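Local coordinates for protein glutathione S-transferase (Natrialba magadii ATCC 43099, PDB 6GZF) that probably transfers glutathione to or from small substrates, as a Xi-class transferase related to the glutathionyl-hydroquinone reductases, at residues 28-33 with 129-134. Sequence-based numbering, arbitrary orientation. Where two conformers were deposited one is given.
Sequences GSFERQ and TCRVTV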
loop_
_atom_site.group_PDB
_atom_site.type_symbol
_atom_site.label_atom_id
_atom_site.label_comp_id
_atom_site.label_asym_id
_atom_site.label_seq_id
_atom_site.Cartn_x
_atom_site.Cartn_y
_atom_site.Cartn_z
ATOM N N GLY A 28 16.774 -12.378 -12.403
ATOM C CA GLY A 28 16.482 -12.061 -13.793
ATOM C C GLY A 28 17.353 -12.778 -14.807
ATOM O O GLY A 28 17.916 -12.150 -15.705
ATOM N N SER A 29 17.466 -14.096 -14.666
ATOM C CA SER A 29 18.341 -14.879 -15.532
ATOM C C SER A 29 17.714 -15.169 -16.892
ATOM O O SER A 29 18.427 -15.357 -17.878
ATOM C CB SER A 29 18.723 -16.193 -14.854
ATOM O OG SER A 29 17.588 -17.021 -14.680
ATOM N N PHE A 30 16.386 -15.211 -16.945
ATOM C CA PHE A 30 15.687 -15.492 -18.194
ATOM C C PHE A 30 15.939 -14.404 -19.229
ATOM O O PHE A 30 16.037 -14.679 -20.425
ATOM C CB PHE A 30 14.182 -15.640 -17.959
ATOM C CG PHE A 30 13.384 -15.776 -19.226
ATOM C CD1 PHE A 30 13.259 -17.007 -19.848
ATOM C CD2 PHE A 30 12.765 -14.676 -19.797
ATOM C CE1 PHE A 30 12.531 -17.138 -21.014
ATOM C CE2 PHE A 30 12.038 -14.800 -20.964
ATOM C CZ PHE A 30 11.921 -16.033 -21.573
ATOM N N GLU A 31 16.041 -13.166 -18.761
ATOM C CA GLU A 31 16.187 -12.026 -19.653
ATOM C C GLU A 31 17.563 -12.017 -20.307
ATOM O O GLU A 31 17.736 -11.486 -21.403
ATOM C CB GLU A 31 15.958 -10.719 -18.897
ATOM C CG GLU A 31 15.144 -10.856 -17.617
ATOM C CD GLU A 31 13.744 -11.391 -17.860
ATOM O OE1 GLU A 31 13.297 -12.257 -17.079
ATOM O OE2 GLU A 31 13.095 -10.947 -18.831
ATOM N N ARG A 32 18.540 -12.611 -19.627
ATOM C CA ARG A 32 19.874 -12.764 -20.194
ATOM C C ARG A 32 19.904 -13.948 -21.156
ATOM O O ARG A 32 20.909 -14.205 -21.818
ATOM C CB ARG A 32 20.918 -12.935 -19.088
ATOM C CG ARG A 32 21.156 -11.672 -18.272
ATOM C CD ARG A 32 22.267 -11.861 -17.250
ATOM N NE ARG A 32 21.902 -12.810 -16.201
ATOM C CZ ARG A 32 21.351 -12.464 -15.042
ATOM N NH1 ARG A 32 21.098 -11.189 -14.780
ATOM N NH2 ARG A 32 21.052 -13.392 -14.143
ATOM N N GLN A 33 18.784 -14.661 -21.225
ATOM C CA GLN A 33 18.602 -15.740 -22.186
ATOM C C GLN A 33 17.611 -15.321 -23.266
ATOM O O GLN A 33 17.206 -16.132 -24.099
ATOM C CB GLN A 33 18.105 -17.008 -21.486
ATOM C CG GLN A 33 19.041 -17.554 -20.423
ATOM C CD GLN A 33 20.090 -18.486 -20.996
ATOM O OE1 GLN A 33 20.164 -18.685 -22.209
ATOM N NE2 GLN A 33 20.902 -19.069 -20.123
ATOM N N THR A 129 12.902 -16.694 -28.254
ATOM C CA THR A 129 12.863 -16.913 -26.815
ATOM C C THR A 129 12.882 -15.561 -26.108
ATOM O O THR A 129 13.927 -14.919 -26.009
ATOM C CB THR A 129 14.041 -17.778 -26.330
ATOM O OG1 THR A 129 13.945 -19.086 -26.910
ATOM C CG2 THR A 129 14.021 -17.906 -24.814
ATOM N N CYS A 130 11.721 -15.127 -25.627
ATOM C CA CYS A 130 11.586 -13.787 -25.067
ATOM C C CYS A 130 10.372 -13.643 -24.162
ATOM O O CYS A 130 9.659 -14.611 -23.894
ATOM C CB CYS A 130 11.490 -12.755 -26.191
ATOM S SG CYS A 130 9.992 -12.911 -27.191
ATOM N N ARG A 131 10.151 -12.419 -23.694
ATOM C CA ARG A 131 8.936 -12.068 -22.972
ATOM C C ARG A 131 7.968 -11.381 -23.930
ATOM O O ARG A 131 8.373 -10.539 -24.734
ATOM C CB ARG A 131 9.247 -11.151 -21.785
ATOM C CG ARG A 131 10.207 -11.731 -20.757
ATOM C CD ARG A 131 9.472 -12.498 -19.668
ATOM N NE ARG A 131 10.340 -12.785 -18.528
ATOM C CZ ARG A 131 10.009 -13.581 -17.516
ATOM N NH1 ARG A 131 8.825 -14.176 -17.494
ATOM N NH2 ARG A 131 10.866 -13.781 -16.523
ATOM N N VAL A 132 6.695 -11.749 -23.853
ATOM C CA VAL A 132 5.673 -11.099 -24.667
ATOM C C VAL A 132 5.187 -9.842 -23.955
ATOM O O VAL A 132 4.356 -9.914 -23.050
ATOM C CB VAL A 132 4.484 -12.038 -24.951
ATOM C CG1 VAL A 132 3.457 -11.344 -25.836
ATOM C CG2 VAL A 132 4.972 -13.318 -25.604
ATOM N N THR A 133 5.708 -8.691 -24.369
ATOM C CA THR A 133 5.437 -7.421 -23.698
ATOM C C THR A 133 5.011 -6.321 -24.667
ATOM O O THR A 133 5.062 -6.492 -25.885
ATOM C CB THR A 133 6.676 -6.917 -22.930
ATOM O OG1 THR A 133 7.757 -6.708 -23.849
ATOM C CG2 THR A 133 7.102 -7.918 -21.869
ATOM N N VAL A 134 4.622 -5.182 -24.102
ATOM C CA VAL A 134 4.290 -3.986 -24.861
ATOM C C VAL A 134 5.284 -2.893 -24.470
ATOM O O VAL A 134 5.809 -2.910 -23.356
ATOM C CB VAL A 134 2.840 -3.522 -24.593
ATOM C CG1 VAL A 134 1.846 -4.474 -25.244
ATOM C CG2 VAL A 134 2.581 -3.406 -23.099
#
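F30 CD2 sits over one face of the R131 guanidinium, and the E31 carboxylate lies at its edge; at the edge of the F30 ring, CZ meets the carbonyl O of C130 at 3.5 Å. Ring and guanidinium planes stand 64° apart, so the two do not stack in parallel; the carboxylate, by contrast, is turned only 6° from the guanidinium plane. R131 NH2 donates to the syn lone pair of E31 OE1 at 2.9 Å, the shortest bond of a salt bridge to which R131 NE adds weak bonds to both carboxylate oxygens. A bend of the arginine chain at chi2 (-90°) brings CG to 3.6 Å from CE2 of F30. CG2 of T129 packs near the backbone O of Q33 and approaches F30 CE1 obliquely, while its OG1 bonds to D13 N. R131 NH1 is hydrogen-bonded to N9 O, a second polar partner for the guanidinium. With an alanine here, the E31 carboxylate is likely to lose this counter-charge, and CD2 and CE2 of F30 the arginine chain packed against them. The nearly coplanar ion pair and the N9 bond together probably limit rotation of the R131 side chain, in a loop predicted to bind glutathione.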